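Local coordinates for Cro protein (Xylella fastidiosa, PDB 3BD1), which probably binds operator DNA through a helix-turn-helix motif and acts as a transcription factor of a putative prophage, at residues A[9-14]-A[47-52]; A[41-46]-A[53-58]; A[35-40]-A[57-62]. All blocks are in the same frame, centred on the assembly; numbering follows the deposited sequence.

From the N terminus, helix 3-11 is the first to be used: contact 1 joins its end, residues 9-14, to the turn that closes helix 42-48, and so closes a long loop holding helices 14-21 and 25-34. The loop 35-40 then meets 57-62 in contact 3. Contact 2, a short closure of 41-46 on 53-58, begins inside that loop and ends on the same stretch as contact 3, sharing Glu57 and Leu58. Contact 1 crosses both others along the chain. Contacts 2 and 3 merge at Cys42, whose SG packs on Val37 and Arg59. Contact 1 lies across the chain's centre from contact 3. Together they tie the C-terminal segment and helix 42-48 to the rest of the helical domain.

Contact 1. Residues A[9-14]-A[47-52]; sequences NKLGSV and RVTNGA
Lys10 lies along the turn that follows helix 42-48, its aliphatic chain laid against Thr49 and Ala52. With CG anti to the backbone N (chi1 180°) and bends further out at chi2 and chi4, the chain curls around the Thr49 carbonyl: CE comes to 3.4 Å from Thr49 O, and CG sits 3.9 Å from Ala52 CB. Beside it Leu11 sends a single branch across, CD2 resting 3.6 Å from Val48 O and 3.8 Å from Thr49 CG2; the Leu11 and Thr49 side chains meet at about a right angle. These carbon contacts, to methyl groups and to two backbone carbonyls, form the close-packed half. The other half is looser: a water oxygen lies 2.9 Å from Lys10 NZ, which donates to it, and 2.7 Å from Val48 O, so the water bridges the two segments, while Asn50 contributes little more than its CB. Leu11 of a second subunit packs on Lys10 and Leu11, and its Gly12 on Asn50. Helix 42-48 ends in a Schellman motif with Asn50 as its C-prime residue, and a type I' turn from Thr49 to Ala52 overlaps it. Thr49 OG1 is hydrogen-bonded to Ile45 O, one turn back. Leu11 and Val48 both continue onto Leu17 of helix 14-21, and Thr49 touches Ala7 of helix 3-11.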
loop_
_atom_site.group_PDB
_atom_site.type_symbol
_atom_site.label_atom_id
_atom_site.label_comp_id
_atom_site.label_asym_id
_atom_site.label_seq_id
_atom_site.Cartn_x
_atom_site.Cartn_y
_atom_site.Cartn_z
ATOM N N ASN A 9 -1.386 3.687 -2.605
ATOM C CA ASN A 9 -2.741 3.184 -2.746
ATOM C C ASN A 9 -3.354 3.546 -4.093
ATOM O O ASN A 9 -4.126 2.757 -4.624
ATOM C CB ASN A 9 -3.620 3.650 -1.599
ATOM C CG ASN A 9 -3.334 2.901 -0.310
ATOM O OD1 ASN A 9 -2.829 1.773 -0.356
ATOM N ND2 ASN A 9 -3.644 3.501 0.834
ATOM N N LYS A 10 -2.965 4.695 -4.637
ATOM C CA LYS A 10 -3.514 5.105 -5.942
ATOM C C LYS A 10 -3.075 4.138 -7.021
ATOM O O LYS A 10 -3.889 3.744 -7.867
ATOM C CB LYS A 10 -3.105 6.533 -6.268
ATOM C CG LYS A 10 -3.622 7.011 -7.585
ATOM C CD LYS A 10 -5.145 7.041 -7.545
ATOM C CE LYS A 10 -5.711 7.926 -8.629
ATOM N NZ LYS A 10 -5.473 7.274 -9.925
ATOM N N LEU A 11 -1.795 3.782 -6.998
ATOM C CA LEU A 11 -1.287 2.784 -7.945
ATOM C C LEU A 11 -1.704 1.355 -7.587
ATOM O O LEU A 11 -1.859 0.506 -8.470
ATOM C CB LEU A 11 0.228 2.899 -8.069
ATOM C CG LEU A 11 0.772 3.964 -9.036
ATOM C CD1 LEU A 11 0.540 3.521 -10.494
ATOM C CD2 LEU A 11 0.199 5.343 -8.768
ATOM N N GLY A 12 -1.865 1.111 -6.287
ATOM C CA GLY A 12 -2.378 -0.120 -5.772
ATOM C C GLY A 12 -1.428 -0.963 -4.968
ATOM O O GLY A 12 -1.829 -1.781 -4.137
ATOM N N SER A 13 -0.150 -0.760 -5.219
ATOM C CA SER A 13 0.884 -1.467 -4.489
ATOM C C SER A 13 2.209 -0.736 -4.605
ATOM O O SER A 13 2.419 0.088 -5.492
ATOM C CB SER A 13 1.068 -2.878 -5.044
ATOM O OG SER A 13 1.609 -2.860 -6.350
ATOM N N VAL A 14 3.125 -1.064 -3.700
ATOM C CA VAL A 14 4.480 -0.533 -3.783
ATOM C C VAL A 14 5.099 -0.965 -5.117
ATOM O O VAL A 14 5.787 -0.175 -5.751
ATOM C CB VAL A 14 5.315 -0.970 -2.551
ATOM C CG1 VAL A 14 6.794 -0.600 -2.755
ATOM C CG2 VAL A 14 4.727 -0.378 -1.276
ATOM N N ARG A 47 2.327 13.058 -11.405
ATOM C CA ARG A 47 1.849 12.606 -12.709
ATOM C C ARG A 47 1.310 11.170 -12.702
ATOM O O ARG A 47 0.227 10.903 -13.239
ATOM C CB ARG A 47 2.968 12.746 -13.735
ATOM C CG ARG A 47 3.286 14.185 -14.093
ATOM C CD ARG A 47 4.439 14.283 -15.079
ATOM N NE ARG A 47 4.642 15.670 -15.490
ATOM C CZ ARG A 47 5.726 16.105 -16.126
ATOM N NH1 ARG A 47 6.716 15.276 -16.415
ATOM N NH2 ARG A 47 5.816 17.387 -16.455
ATOM N N VAL A 48 2.078 10.234 -12.150
ATOM C CA VAL A 48 1.656 8.836 -12.194
ATOM C C VAL A 48 0.435 8.550 -11.343
ATOM O O VAL A 48 -0.288 7.584 -11.607
ATOM C CB VAL A 48 2.790 7.855 -11.867
ATOM C CG1 VAL A 48 3.966 8.031 -12.847
ATOM C CG2 VAL A 48 3.262 7.884 -10.399
ATOM N N THR A 49 0.253 9.365 -10.298
ATOM C CA THR A 49 -0.950 9.240 -9.471
ATOM C C THR A 49 -2.144 10.020 -10.002
ATOM O O THR A 49 -3.195 10.113 -9.356
ATOM C CB THR A 49 -0.667 9.709 -8.027
ATOM O OG1 THR A 49 -0.449 11.123 -8.001
ATOM C CG2 THR A 49 0.424 8.891 -7.309
ATOM N N ASN A 50 -1.978 10.600 -11.200
ATOM C CA ASN A 50 -3.044 11.406 -11.802
ATOM C C ASN A 50 -3.507 12.541 -10.892
ATOM O O ASN A 50 -4.684 12.914 -10.882
ATOM C CB ASN A 50 -4.239 10.574 -12.193
ATOM C CG ASN A 50 -5.163 11.233 -13.223
ATOM O OD1 ASN A 50 -6.411 11.071 -13.183
ATOM N ND2 ASN A 50 -4.550 11.960 -14.127
ATOM N N GLY A 51 -2.553 13.071 -10.129
ATOM C CA GLY A 51 -2.846 14.182 -9.241
ATOM C C GLY A 51 -3.520 13.814 -7.923
ATOM O O GLY A 51 -3.967 14.719 -7.179
ATOM N N ALA A 52 -3.578 12.526 -7.589
ATOM C CA ALA A 52 -4.153 12.089 -6.309
ATOM C C ALA A 52 -3.296 12.638 -5.176
ATOM O O ALA A 52 -3.829 12.905 -4.108
ATOM C CB ALA A 52 -4.195 10.590 -6.195
HETATM O O HOH W 1 -2.797 6.644 -10.988
#

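Contact 2. Residues A[41-46]-A[53-58]; sequences RCIDIE and VICREL
Cys55, Glu46 and Leu58 carry most of this contact, in which the short helix 55-58 folds back against helix 42-48 of an all-helical domain that contains a helix-turn-helix. The connection is brief, only six residues, so the first turn of the second helix settles directly on the side of the first.

Glu46 reaches across with CG anti to the backbone N (chi1 179°) and the rest of the chain extended, running beside Val53 O and over Ile54 CA. Its OE1 takes a hydrogen bond from Cys55 N, 3.0 Å long with an N-H...O angle of 154°, met on the anti side of the carboxylate and 18° out of its plane. Cys55 N lies at the start of helix 55-58, where backbone N-H groups lack helical partners, and the negative carboxylate would probably also suit the positive end of the helix dipole. On the preceding residue, Ile54 N is held by Glu57 OE1 from within the same segment.

Cys55 turns its sulfur to helix 42-48, where SG lies 3.8 Å from Cys42 CB and 3.7 Å from Ile43 CG1. Leu58 fills the buried side: its CB meets Cys42 SG, while CD1 lies 3.7 Å from Ile45 CG2, the two side chains crossing obliquely. Ile45 uses that same methyl against Val53 CG2. Around this apolar patch, helix 3-11 supplies Ile6 to Val53, Ala7 to Ile45 and Ala3 to Leu58, and Trp31 of helix 25-34 also packs on Ile45. At the far end of the contact, Glu46 CA directs its hydrogen at Val53 O, a CA-H...O contact of 3.4 Å.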
loop_
_atom_site.group_PDB
_atom_site.type_symbol
_atom_site.label_atom_id
_atom_site.label_comp_id
_atom_site.label_asym_id
_atom_site.label_seq_id
_atom_site.Cartn_x
_atom_site.Cartn_y
_atom_site.Cartn_z
ATOM N N ARG A 41 11.681 13.645 -7.647
ATOM C CA ARG A 41 10.651 12.674 -8.022
ATOM C C ARG A 41 9.227 13.145 -7.765
ATOM O O ARG A 41 8.270 12.438 -8.093
ATOM C CB ARG A 41 10.890 11.302 -7.392
ATOM C CG ARG A 41 12.216 10.597 -7.759
ATOM C CD ARG A 41 12.686 10.816 -9.207
ATOM N NE ARG A 41 11.748 10.272 -10.184
ATOM C CZ ARG A 41 11.738 8.996 -10.558
ATOM N NH1 ARG A 41 12.611 8.132 -10.053
ATOM N NH2 ARG A 41 10.845 8.598 -11.444
ATOM N N CYS A 42 9.064 14.330 -7.173
ATOM C CA CYS A 42 7.707 14.755 -6.807
ATOM C C CYS A 42 6.778 14.958 -8.021
ATOM O O CYS A 42 5.629 14.498 -7.970
ATOM C CB CYS A 42 7.745 16.027 -5.961
ATOM S SG CYS A 42 8.401 15.687 -4.304
ATOM N N ILE A 43 7.248 15.666 -9.051
ATOM C CA ILE A 43 6.414 15.838 -10.251
ATOM C C ILE A 43 6.043 14.480 -10.832
ATOM O O ILE A 43 4.910 14.281 -11.257
ATOM C CB ILE A 43 7.045 16.744 -11.320
ATOM C CG1 ILE A 43 7.054 18.202 -10.866
ATOM C CG2 ILE A 43 6.278 16.681 -12.650
ATOM C CD1 ILE A 43 7.715 19.176 -11.836
ATOM N N ASP A 44 6.995 13.560 -10.854
ATOM C CA ASP A 44 6.729 12.234 -11.419
ATOM C C ASP A 44 5.612 11.555 -10.632
ATOM O O ASP A 44 4.735 10.938 -11.224
ATOM C CB ASP A 44 7.991 11.387 -11.383
ATOM C CG ASP A 44 9.092 11.913 -12.283
ATOM O OD1 ASP A 44 8.755 12.522 -13.320
ATOM O OD2 ASP A 44 10.267 11.700 -11.922
ATOM N N ILE A 45 5.664 11.662 -9.308
ATOM C CA ILE A 45 4.635 11.035 -8.481
ATOM C C ILE A 45 3.276 11.692 -8.729
ATOM O O ILE A 45 2.241 11.007 -8.838
ATOM C CB ILE A 45 5.014 11.043 -6.971
ATOM C CG1 ILE A 45 6.269 10.189 -6.718
ATOM C CG2 ILE A 45 3.800 10.643 -6.126
ATOM C CD1 ILE A 45 6.926 10.408 -5.348
ATOM N N GLU A 46 3.281 13.023 -8.777
ATOM C CA GLU A 46 2.043 13.742 -9.073
ATOM C C GLU A 46 1.455 13.258 -10.417
ATOM O O GLU A 46 0.239 13.066 -10.544
ATOM C CB GLU A 46 2.268 15.245 -9.117
ATOM C CG GLU A 46 1.032 16.038 -9.436
ATOM C CD GLU A 46 1.222 17.530 -9.371
ATOM O OE1 GLU A 46 1.886 18.052 -8.461
ATOM O OE2 GLU A 46 0.660 18.206 -10.245
ATOM N N VAL A 53 -2.009 12.821 -5.444
ATOM C CA VAL A 53 -1.146 13.627 -4.581
ATOM C C VAL A 53 -0.469 14.632 -5.466
ATOM O O VAL A 53 -0.240 14.404 -6.662
ATOM C CB VAL A 53 -0.124 12.802 -3.831
ATOM C CG1 VAL A 53 -0.830 11.819 -2.887
ATOM C CG2 VAL A 53 0.836 12.117 -4.709
ATOM N N ILE A 54 -0.164 15.777 -4.872
ATOM C CA ILE A 54 0.529 16.851 -5.559
ATOM C C ILE A 54 1.847 17.154 -4.887
ATOM O O ILE A 54 2.096 16.778 -3.752
ATOM C CB ILE A 54 -0.334 18.111 -5.725
ATOM C CG1 ILE A 54 -0.678 18.726 -4.371
ATOM C CG2 ILE A 54 -1.587 17.764 -6.531
ATOM C CD1 ILE A 54 -1.289 20.103 -4.526
ATOM N N CYS A 55 2.710 17.862 -5.613
ATOM C CA CYS A 55 4.067 18.132 -5.167
ATOM C C CYS A 55 4.091 18.763 -3.765
ATOM O O CYS A 55 4.895 18.367 -2.938
ATOM C CB CYS A 55 4.780 19.076 -6.159
ATOM S SG CYS A 55 5.187 18.246 -7.706
ATOM N N ARG A 56 3.209 19.717 -3.499
ATOM C CA ARG A 56 3.200 20.422 -2.202
ATOM C C ARG A 56 2.840 19.492 -1.059
ATOM O O ARG A 56 3.253 19.728 0.076
ATOM C CB ARG A 56 2.217 21.585 -2.298
ATOM C CG ARG A 56 1.862 22.335 -1.065
ATOM C CD ARG A 56 3.015 23.145 -0.550
ATOM N NE ARG A 56 2.602 23.768 0.713
ATOM C CZ ARG A 56 3.154 24.856 1.235
ATOM N NH1 ARG A 56 4.165 25.458 0.624
ATOM N NH2 ARG A 56 2.699 25.331 2.388
ATOM N N GLU A 57 2.088 18.433 -1.334
ATOM C CA GLU A 57 1.770 17.462 -0.312
ATOM C C GLU A 57 2.946 16.564 -0.024
ATOM O O GLU A 57 3.130 16.121 1.117
ATOM C CB GLU A 57 0.540 16.637 -0.694
ATOM C CG GLU A 57 -0.731 17.464 -0.823
ATOM C CD GLU A 57 -1.895 16.792 -1.520
ATOM O OE1 GLU A 57 -1.713 15.943 -2.385
ATOM O OE2 GLU A 57 -3.061 17.110 -1.239
ATOM N N LEU A 58 3.735 16.279 -1.061
ATOM C CA LEU A 58 4.898 15.424 -0.903
ATOM C C LEU A 58 6.059 16.131 -0.222
ATOM O O LEU A 58 6.718 15.579 0.656
ATOM C CB LEU A 58 5.315 14.865 -2.275
ATOM C CG LEU A 58 4.349 13.868 -2.922
ATOM C CD1 LEU A 58 4.602 13.859 -4.461
ATOM C CD2 LEU A 58 4.467 12.504 -2.284
#

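Contact 3. Residues A[35-40]-A[57-62]; sequences GRVPAE and ELRPDV. With GOL (glycerol), chain D.
Arg59 NH1 donates to Val37 O across this contact, a 2.9 Å hydrogen bond lying in the carbonyl plane and close to the plane of the guanidinium, with a C=O...N angle of 156°. The Arg59 side chain bends at chi2 and chi3, which brings its guanidinium back to the loop 35-40. NH1 also donates to O1 of a glycerol, probably from the crystallisation liquor, which accepts from Ala39 N as well. A water makes a further link, accepting from Val37 N at 2.9 Å and donating to Leu58 O at 2.6 Å.

Charge pairing holds the guanidinium from its other edge: Asp61 grips it side-on, OD1 to NE and OD2 to NH2, each 2.9 Å long. Two bonds to Asp61 and one to Val37 O thus fix its rotation. Arg36 NE comes within 4.3 Å of Arg59 NH1, the guanidinium planes nearly perpendicular at 81°. The loop 35-40 links helix 25-34 to helix 42-48 in this helix-turn-helix protein, and the segment leaving helix 55-58 folds against it.

Carbon atoms close over both faces of the Arg59 guanidinium, Arg36 CG on one and Val62 CG2 on the opposite, each offset toward the rim. Apolar packing adds Val37 CG2, which meets Leu58 CB at 4.0 Å, and Ala39 CB, 4.2 Å from Val62 CG2. Beyond Ala39 comes a fourth subunit, whose own Ala39 packs against it.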
loop_
_atom_site.group_PDB
_atom_site.type_symbol
_atom_site.label_atom_id
_atom_site.label_comp_id
_atom_site.label_asym_id
_atom_site.label_seq_id
_atom_site.Cartn_x
_atom_site.Cartn_y
_atom_site.Cartn_z
ATOM N N GLY A 35 10.028 9.324 5.622
ATOM C CA GLY A 35 8.947 10.302 5.477
ATOM C C GLY A 35 9.251 11.357 4.432
ATOM O O GLY A 35 8.812 12.498 4.533
ATOM N N ARG A 36 10.019 11.002 3.408
ATOM C CA ARG A 36 10.450 12.027 2.463
ATOM C C ARG A 36 10.810 11.418 1.116
ATOM O O ARG A 36 11.758 10.634 1.018
ATOM C CB ARG A 36 11.708 12.727 2.993
ATOM C CG ARG A 36 12.235 13.885 2.152
ATOM C CD ARG A 36 13.522 14.478 2.708
ATOM N NE ARG A 36 14.725 13.715 2.372
ATOM C CZ ARG A 36 15.447 12.984 3.221
ATOM N NH1 ARG A 36 15.124 12.885 4.505
ATOM N NH2 ARG A 36 16.520 12.336 2.783
ATOM N N VAL A 37 10.059 11.809 0.092
ATOM C CA VAL A 37 10.398 11.441 -1.266
ATOM C C VAL A 37 11.445 12.439 -1.759
ATOM O O VAL A 37 11.451 13.607 -1.367
ATOM C CB VAL A 37 9.178 11.358 -2.236
ATOM C CG1 VAL A 37 8.068 10.520 -1.603
ATOM C CG2 VAL A 37 8.605 12.675 -2.697
ATOM N N PRO A 38 12.332 11.984 -2.646
ATOM C CA PRO A 38 13.278 12.914 -3.263
ATOM C C PRO A 38 12.572 14.051 -4.016
ATOM O O PRO A 38 11.561 13.825 -4.682
ATOM C CB PRO A 38 14.024 12.022 -4.261
ATOM C CG PRO A 38 13.871 10.654 -3.780
ATOM C CD PRO A 38 12.510 10.609 -3.137
ATOM N N ALA A 39 13.109 15.267 -3.929
ATOM C CA ALA A 39 12.464 16.436 -4.509
ATOM C C ALA A 39 12.310 16.188 -6.008
ATOM O O ALA A 39 11.297 16.588 -6.594
ATOM C CB ALA A 39 13.290 17.730 -4.242
ATOM N N GLU A 40 13.311 15.559 -6.618
ATOM C CA GLU A 40 13.314 15.388 -8.074
ATOM C C GLU A 40 12.353 14.316 -8.576
ATOM O O GLU A 40 12.225 14.124 -9.803
ATOM C CB GLU A 40 14.713 15.070 -8.575
ATOM C CG GLU A 40 15.255 13.718 -8.186
ATOM C CD GLU A 40 15.947 13.649 -6.843
ATOM O OE1 GLU A 40 16.648 12.625 -6.690
ATOM O OE2 GLU A 40 15.799 14.563 -5.991
ATOM N N GLU A 57 2.088 18.433 -1.334
ATOM C CA GLU A 57 1.770 17.462 -0.312
ATOM C C GLU A 57 2.946 16.564 -0.024
ATOM O O GLU A 57 3.130 16.121 1.117
ATOM C CB GLU A 57 0.540 16.637 -0.694
ATOM C CG GLU A 57 -0.731 17.464 -0.823
ATOM C CD GLU A 57 -1.895 16.792 -1.520
ATOM O OE1 GLU A 57 -1.713 15.943 -2.385
ATOM O OE2 GLU A 57 -3.061 17.110 -1.239
ATOM N N LEU A 58 3.735 16.279 -1.061
ATOM C CA LEU A 58 4.898 15.424 -0.903
ATOM C C LEU A 58 6.059 16.131 -0.222
ATOM O O LEU A 58 6.718 15.579 0.656
ATOM C CB LEU A 58 5.315 14.865 -2.275
ATOM C CG LEU A 58 4.349 13.868 -2.922
ATOM C CD1 LEU A 58 4.602 13.859 -4.461
ATOM C CD2 LEU A 58 4.467 12.504 -2.284
ATOM N N ARG A 59 6.322 17.366 -0.625
ATOM C CA ARG A 59 7.481 18.103 -0.136
ATOM C C ARG A 59 7.070 19.548 0.075
ATOM O O ARG A 59 7.387 20.446 -0.710
ATOM C CB ARG A 59 8.705 17.972 -1.050
ATOM C CG ARG A 59 9.334 16.584 -1.084
ATOM C CD ARG A 59 9.986 16.171 0.247
ATOM N NE ARG A 59 11.013 17.122 0.664
ATOM C CZ ARG A 59 12.271 17.087 0.242
ATOM N NH1 ARG A 59 12.661 16.132 -0.592
ATOM N NH2 ARG A 59 13.148 17.993 0.637
ATOM N N PRO A 60 6.375 19.811 1.191
ATOM C CA PRO A 60 5.966 21.177 1.474
ATOM C C PRO A 60 7.120 22.143 1.735
ATOM O O PRO A 60 6.901 23.347 1.648
ATOM C CB PRO A 60 5.054 21.061 2.697
ATOM C CG PRO A 60 5.202 19.720 3.171
ATOM C CD PRO A 60 5.884 18.842 2.179
ATOM N N ASP A 61 8.284 21.596 2.059
ATOM C CA ASP A 61 9.504 22.358 2.227
ATOM C C ASP A 61 10.145 22.787 0.909
ATOM O O ASP A 61 11.083 23.588 0.950
ATOM C CB ASP A 61 10.523 21.544 3.021
ATOM C CG ASP A 61 10.837 20.174 2.460
ATOM O OD1 ASP A 61 9.929 19.486 1.947
ATOM O OD2 ASP A 61 12.020 19.790 2.598
ATOM N N VAL A 62 9.663 22.252 -0.216
ATOM C CA VAL A 62 10.213 22.535 -1.537
ATOM C C VAL A 62 9.217 23.327 -2.389
ATOM O O VAL A 62 9.602 24.285 -3.053
ATOM C CB VAL A 62 10.616 21.214 -2.240
ATOM C CG1 VAL A 62 11.008 21.464 -3.717
ATOM C CG2 VAL A 62 11.713 20.507 -1.458
HETATM C C1 GOL D . 16.305 16.560 -1.487
HETATM O O1 GOL D . 15.254 15.738 -1.937
HETATM C C2 GOL D . 16.741 17.846 -2.176
HETATM O O2 GOL D . 15.554 18.514 -2.539
HETATM C C3 GOL D . 17.788 17.843 -3.289
HETATM O O3 GOL D . 17.344 16.733 -4.045
HETATM O O HOH W 2 7.590 13.087 0.822
#